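Long-range contact in precorrin-3 methylase (Rhodobacter capsulatus, PDB 3NUT), which probably transfers a methyl group from S-adenosyl-L-methionine to a precorrin intermediate on the way to adenosylcobalamin (vitamin B12): residues 132-145 and 164-176. Numbering follows the deposited sequence.
Sequences PLGHDFCAINLSDN and FAMAFYNPRSKSR. With SAH (S-adenosyl-L-homocysteine), chain E.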
loop_
_atom_site.group_PDB
_atom_site.type_symbol
_atom_site.label_atom_id
_atom_site.label_comp_id
_atom_site.label_asym_id
_atom_site.label_seq_id
_atom_site.Cartn_x
_atom_site.Cartn_y
_atom_site.Cartn_z
ATOM N N PRO A 132 8.312 -8.031 5.138
ATOM C CA PRO A 132 7.882 -9.157 4.298
ATOM C C PRO A 132 7.421 -8.821 2.867
ATOM O O PRO A 132 7.405 -9.707 2.005
ATOM C CB PRO A 132 6.725 -9.755 5.088
ATOM C CG PRO A 132 6.260 -8.652 5.970
ATOM C CD PRO A 132 7.453 -7.870 6.320
ATOM N N LEU A 133 7.058 -7.565 2.616
ATOM C CA LEU A 133 6.604 -7.166 1.294
ATOM C C LEU A 133 7.627 -6.240 0.659
ATOM O O LEU A 133 7.307 -5.406 -0.211
ATOM C CB LEU A 133 5.221 -6.487 1.371
ATOM C CG LEU A 133 4.085 -7.305 1.967
ATOM C CD1 LEU A 133 3.029 -6.384 2.553
ATOM C CD2 LEU A 133 3.467 -8.278 0.965
ATOM N N GLY A 134 8.871 -6.393 1.098
ATOM C CA GLY A 134 9.985 -5.609 0.570
ATOM C C GLY A 134 10.240 -5.781 -0.920
ATOM O O GLY A 134 10.787 -4.883 -1.566
ATOM N N HIS A 135 9.874 -6.938 -1.461
ATOM C CA HIS A 135 10.025 -7.195 -2.887
ATOM C C HIS A 135 8.660 -7.139 -3.560
ATOM O O HIS A 135 7.658 -6.936 -2.883
ATOM C CB HIS A 135 10.656 -8.572 -3.110
ATOM C CG HIS A 135 12.148 -8.584 -2.977
ATOM N ND1 HIS A 135 12.805 -8.054 -1.882
ATOM C CD2 HIS A 135 13.111 -9.084 -3.792
ATOM C CE1 HIS A 135 14.108 -8.215 -2.036
ATOM N NE2 HIS A 135 14.319 -8.842 -3.183
ATOM N N ASP A 136 8.645 -7.326 -4.887
ATOM C CA ASP A 136 7.423 -7.460 -5.674
ATOM C C ASP A 136 6.358 -8.249 -4.923
ATOM O O ASP A 136 6.616 -9.350 -4.423
ATOM C CB ASP A 136 7.719 -8.131 -7.013
ATOM C CG ASP A 136 8.667 -7.316 -7.875
ATOM O OD1 ASP A 136 9.098 -6.239 -7.431
ATOM O OD2 ASP A 136 8.989 -7.747 -8.998
ATOM N N PHE A 137 5.173 -7.664 -4.806
ATOM C CA PHE A 137 4.103 -8.284 -4.039
ATOM C C PHE A 137 2.744 -7.970 -4.646
ATOM O O PHE A 137 2.612 -7.080 -5.496
ATOM C CB PHE A 137 4.178 -7.836 -2.563
ATOM C CG PHE A 137 3.828 -6.380 -2.344
ATOM C CD1 PHE A 137 2.506 -5.991 -2.143
ATOM C CD2 PHE A 137 4.819 -5.407 -2.345
ATOM C CE1 PHE A 137 2.175 -4.643 -1.942
ATOM C CE2 PHE A 137 4.493 -4.048 -2.160
ATOM C CZ PHE A 137 3.168 -3.674 -1.945
ATOM N N CYS A 138 1.727 -8.694 -4.206
ATOM C CA CYS A 138 0.373 -8.398 -4.659
ATOM C C CYS A 138 -0.630 -8.444 -3.519
ATOM O O CYS A 138 -0.382 -9.071 -2.484
ATOM C CB CYS A 138 -0.031 -9.365 -5.762
ATOM S SG CYS A 138 -0.124 -11.056 -5.195
ATOM N N ALA A 139 -1.761 -7.777 -3.706
ATOM C CA ALA A 139 -2.821 -7.760 -2.714
ATOM C C ALA A 139 -4.022 -8.491 -3.271
ATOM O O ALA A 139 -4.417 -8.277 -4.421
ATOM C CB ALA A 139 -3.191 -6.323 -2.344
ATOM N N ILE A 140 -4.604 -9.356 -2.461
ATOM C CA ILE A 140 -5.657 -10.233 -2.955
ATOM C C ILE A 140 -6.798 -10.332 -1.950
ATOM O O ILE A 140 -6.590 -10.640 -0.766
ATOM C CB ILE A 140 -5.111 -11.661 -3.310
ATOM C CG1 ILE A 140 -4.104 -11.599 -4.475
ATOM C CG2 ILE A 140 -6.254 -12.598 -3.680
ATOM C CD1 ILE A 140 -3.316 -12.927 -4.737
ATOM N N ASN A 141 -8.004 -10.073 -2.425
ATOM C CA ASN A 141 -9.180 -10.170 -1.584
ATOM C C ASN A 141 -9.733 -11.604 -1.648
ATOM O O ASN A 141 -10.076 -12.092 -2.729
ATOM C CB ASN A 141 -10.204 -9.155 -2.088
ATOM C CG ASN A 141 -11.478 -9.140 -1.288
ATOM O OD1 ASN A 141 -11.522 -9.550 -0.122
ATOM N ND2 ASN A 141 -12.538 -8.637 -1.912
ATOM N N LEU A 142 -9.813 -12.268 -0.498
ATOM C CA LEU A 142 -10.274 -13.674 -0.422
ATOM C C LEU A 142 -11.743 -13.849 -0.026
ATOM O O LEU A 142 -12.203 -14.982 0.120
ATOM C CB LEU A 142 -9.421 -14.493 0.554
ATOM C CG LEU A 142 -7.900 -14.563 0.444
ATOM C CD1 LEU A 142 -7.417 -15.688 1.314
ATOM C CD2 LEU A 142 -7.400 -14.764 -0.975
ATOM N N SER A 143 -12.463 -12.743 0.185
ATOM C CA SER A 143 -13.896 -12.813 0.468
ATOM C C SER A 143 -14.712 -12.077 -0.569
ATOM O O SER A 143 -15.745 -11.493 -0.246
ATOM C CB SER A 143 -14.230 -12.266 1.858
ATOM O OG SER A 143 -13.613 -13.041 2.867
ATOM N N ASP A 144 -14.274 -12.087 -1.818
ATOM C CA ASP A 144 -15.151 -11.522 -2.825
ATOM C C ASP A 144 -16.150 -12.559 -3.353
ATOM O O ASP A 144 -15.807 -13.456 -4.147
ATOM C CB ASP A 144 -14.412 -10.814 -3.960
ATOM C CG ASP A 144 -15.321 -9.858 -4.719
ATOM O OD1 ASP A 144 -16.491 -9.714 -4.323
ATOM O OD2 ASP A 144 -14.880 -9.249 -5.707
ATOM N N ASN A 145 -17.389 -12.413 -2.882
ATOM C CA ASN A 145 -18.518 -13.228 -3.322
ATOM C C ASN A 145 -19.069 -12.787 -4.691
ATOM O O ASN A 145 -19.797 -13.543 -5.338
ATOM C CB ASN A 145 -19.606 -13.246 -2.237
ATOM C CG ASN A 145 -19.058 -13.668 -0.854
ATOM O OD1 ASN A 145 -18.248 -14.601 -0.732
ATOM N ND2 ASN A 145 -19.501 -12.970 0.188
ATOM N N PHE A 164 5.618 -13.707 -6.683
ATOM C CA PHE A 164 5.170 -12.530 -5.939
ATOM C C PHE A 164 4.969 -12.896 -4.470
ATOM O O PHE A 164 4.389 -13.943 -4.158
ATOM C CB PHE A 164 3.810 -12.077 -6.471
ATOM C CG PHE A 164 3.871 -11.330 -7.765
ATOM C CD1 PHE A 164 4.111 -9.974 -7.782
ATOM C CD2 PHE A 164 3.663 -11.984 -8.964
ATOM C CE1 PHE A 164 4.151 -9.267 -8.988
ATOM C CE2 PHE A 164 3.712 -11.287 -10.174
ATOM C CZ PHE A 164 3.962 -9.923 -10.182
ATOM N N ALA A 165 5.399 -12.021 -3.573
ATOM C CA ALA A 165 4.965 -12.130 -2.197
ATOM C C ALA A 165 3.489 -11.736 -2.227
ATOM O O ALA A 165 3.031 -11.130 -3.205
ATOM C CB ALA A 165 5.801 -11.206 -1.270
ATOM N N MET A 166 2.720 -12.102 -1.212
ATOM C CA MET A 166 1.280 -11.780 -1.260
ATOM C C MET A 166 0.657 -11.374 0.062
ATOM O O MET A 166 1.091 -11.807 1.153
ATOM C CB MET A 166 0.445 -12.935 -1.816
ATOM C CG MET A 166 1.168 -13.977 -2.628
ATOM S SD MET A 166 0.023 -15.337 -2.891
ATOM C CE MET A 166 1.070 -16.492 -3.773
ATOM N N ALA A 167 -0.398 -10.585 -0.043
ATOM C CA ALA A 167 -1.201 -10.268 1.106
ATOM C C ALA A 167 -2.673 -10.563 0.856
ATOM O O ALA A 167 -3.234 -10.194 -0.181
ATOM C CB ALA A 167 -1.003 -8.819 1.509
ATOM N N PHE A 168 -3.298 -11.212 1.830
ATOM C CA PHE A 168 -4.711 -11.593 1.747
ATOM C C PHE A 168 -5.606 -10.721 2.612
ATOM O O PHE A 168 -5.435 -10.668 3.818
ATOM C CB PHE A 168 -4.899 -13.075 2.132
ATOM C CG PHE A 168 -4.139 -14.034 1.244
ATOM C CD1 PHE A 168 -4.061 -13.811 -0.140
ATOM C CD2 PHE A 168 -3.504 -15.154 1.785
ATOM C CE1 PHE A 168 -3.364 -14.686 -0.965
ATOM C CE2 PHE A 168 -2.802 -16.053 0.957
ATOM C CZ PHE A 168 -2.725 -15.812 -0.412
ATOM N N TYR A 169 -6.551 -10.036 1.970
ATOM C CA TYR A 169 -7.565 -9.268 2.670
ATOM C C TYR A 169 -8.842 -10.107 2.763
ATOM O O TYR A 169 -9.248 -10.760 1.790
ATOM C CB TYR A 169 -7.830 -7.930 1.958
ATOM C CG TYR A 169 -6.762 -6.842 2.151
ATOM C CD1 TYR A 169 -7.036 -5.688 2.884
ATOM C CD2 TYR A 169 -5.490 -6.968 1.587
ATOM C CE1 TYR A 169 -6.063 -4.688 3.061
ATOM C CE2 TYR A 169 -4.519 -5.991 1.758
ATOM C CZ TYR A 169 -4.802 -4.838 2.489
ATOM O OH TYR A 169 -3.813 -3.860 2.656
ATOM N N ASN A 170 -9.467 -10.096 3.937
ATOM C CA ASN A 170 -10.728 -10.808 4.152
ATOM C C ASN A 170 -10.514 -12.308 3.999
ATOM O O ASN A 170 -11.048 -12.917 3.082
ATOM C CB ASN A 170 -11.783 -10.316 3.154
ATOM C CG ASN A 170 -12.008 -8.840 3.242
ATOM O OD1 ASN A 170 -12.384 -8.337 4.278
ATOM N ND2 ASN A 170 -11.767 -8.136 2.155
ATOM N N PRO A 171 -9.714 -12.909 4.892
ATOM C CA PRO A 171 -9.344 -14.297 4.637
ATOM C C PRO A 171 -10.505 -15.265 4.932
ATOM O O PRO A 171 -10.779 -16.153 4.115
ATOM C CB PRO A 171 -8.139 -14.525 5.569
ATOM C CG PRO A 171 -7.946 -13.238 6.355
ATOM C CD PRO A 171 -9.213 -12.444 6.199
ATOM N N ARG A 172 -11.200 -15.059 6.051
ATOM C CA ARG A 172 -12.320 -15.917 6.438
ATOM C C ARG A 172 -13.689 -15.367 6.038
ATOM O O ARG A 172 -14.267 -14.555 6.756
ATOM C CB ARG A 172 -12.316 -16.192 7.946
ATOM C CG ARG A 172 -11.005 -16.710 8.524
ATOM C CD ARG A 172 -10.504 -18.031 7.909
ATOM N NE ARG A 172 -11.505 -19.095 7.814
ATOM C CZ ARG A 172 -12.093 -19.701 8.847
ATOM N NH1 ARG A 172 -11.833 -19.343 10.104
ATOM N NH2 ARG A 172 -12.977 -20.665 8.612
ATOM N N SER A 173 -14.211 -15.837 4.902
ATOM C CA SER A 173 -15.557 -15.489 4.449
ATOM C C SER A 173 -16.620 -16.104 5.368
ATOM O O SER A 173 -16.553 -17.286 5.736
ATOM C CB SER A 173 -15.753 -15.936 2.997
ATOM O OG SER A 173 -17.022 -15.542 2.473
ATOM N N LYS A 174 -17.586 -15.276 5.750
ATOM C CA LYS A 174 -18.676 -15.685 6.626
ATOM C C LYS A 174 -19.592 -16.631 5.858
ATOM O O LYS A 174 -20.056 -17.617 6.408
ATOM C CB LYS A 174 -19.450 -14.446 7.089
ATOM C CG LYS A 174 -20.539 -14.690 8.138
ATOM C CD LYS A 174 -21.839 -13.954 7.750
ATOM C CE LYS A 174 -22.528 -13.327 8.955
ATOM N NZ LYS A 174 -21.853 -12.052 9.349
ATOM N N SER A 175 -19.820 -16.324 4.579
ATOM C CA SER A 175 -20.716 -17.091 3.703
ATOM C C SER A 175 -19.998 -18.043 2.735
ATOM O O SER A 175 -20.652 -18.801 2.020
ATOM C CB SER A 175 -21.605 -16.136 2.905
ATOM O OG SER A 175 -20.815 -15.274 2.105
ATOM N N ARG A 176 -18.667 -17.977 2.683
ATOM C CA ARG A 176 -17.857 -19.017 2.024
ATOM C C ARG A 176 -16.868 -19.585 3.045
ATOM O O ARG A 176 -15.652 -19.412 2.896
ATOM C CB ARG A 176 -17.081 -18.464 0.822
ATOM C CG ARG A 176 -17.915 -17.899 -0.300
ATOM C CD ARG A 176 -18.048 -18.867 -1.465
ATOM N NE ARG A 176 -18.227 -18.141 -2.724
ATOM C CZ ARG A 176 -19.328 -17.463 -3.056
ATOM N NH1 ARG A 176 -20.363 -17.411 -2.207
ATOM N NH2 ARG A 176 -19.393 -16.830 -4.236
HETATM N N SAH E . -9.500 -0.513 2.895
HETATM C CA SAH E . -8.974 -1.551 3.835
HETATM C CB SAH E . -9.329 -2.964 3.346
HETATM C CG SAH E . -10.807 -3.281 3.580
HETATM S SD SAH E . -11.161 -5.023 3.590
HETATM C C SAH E . -7.502 -1.359 3.845
HETATM O O SAH E . -7.084 -0.610 2.972
HETATM O OXT SAH E . -6.712 -1.890 4.650
HETATM C "C5'" SAH E . -11.060 -5.415 5.322
HETATM C "C4'" SAH E . -9.963 -6.464 5.595
HETATM O "O4'" SAH E . -8.698 -5.801 5.724
HETATM C "C3'" SAH E . -10.107 -7.297 6.877
HETATM O "O3'" SAH E . -10.823 -8.528 6.705
HETATM C "C2'" SAH E . -8.674 -7.621 7.240
HETATM O "O2'" SAH E . -8.153 -8.714 6.454
HETATM C "C1'" SAH E . -7.936 -6.373 6.796
HETATM N N9 SAH E . -7.756 -5.415 7.913
HETATM C C8 SAH E . -8.327 -4.201 8.045
HETATM N N7 SAH E . -7.902 -3.603 9.201
HETATM C C5 SAH E . -7.040 -4.442 9.828
HETATM C C6 SAH E . -6.216 -4.449 11.076
HETATM N N6 SAH E . -6.215 -3.407 11.947
HETATM N N1 SAH E . -5.456 -5.540 11.345
HETATM C C2 SAH E . -5.433 -6.598 10.508
HETATM N N3 SAH E . -6.155 -6.654 9.364
HETATM C C4 SAH E . -6.962 -5.633 8.975
#
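L142, just past strand 137-141, packs both methyl groups against the ring of F168 in the parallel strand 165-169. These strands and helix 149-161 form a beta-alpha-beta unit of the tetrapyrrole methylase fold. Backbone bonds run from A165 N to D136 O through to L142 N and Y169 O. The side with I140, L142 and F168 is tightly packed. L142 CD2 lies 3.6 Å from F168 CD1, and L142 CD1 makes an off-centre CH-pi contact with the ring. I140 CB meets the ring edge, and helix 179-190 packs on F168 and L142. On the other face, Y169 turns its ring edge to SAH OXT. N170 follows and binds the ligand: its N donates to SAH O2' at 3.2 Å. Its ND2 donates to N141 OD1 at 2.7 Å, from above that carbonyl plane. With N170 CG beside its own backbone N (chi1 -57°), the amide sits between N141 and the ribose. With an alanine at N170, N141 OD1 would probably lose this donor and a gap would open beside the ribose. The solvent end is looser. There the side chains of N145 and R176 run alongside one another in opposite senses, and N145 OD1 sits 3.7 Å above the centre of the R176 guanidinium.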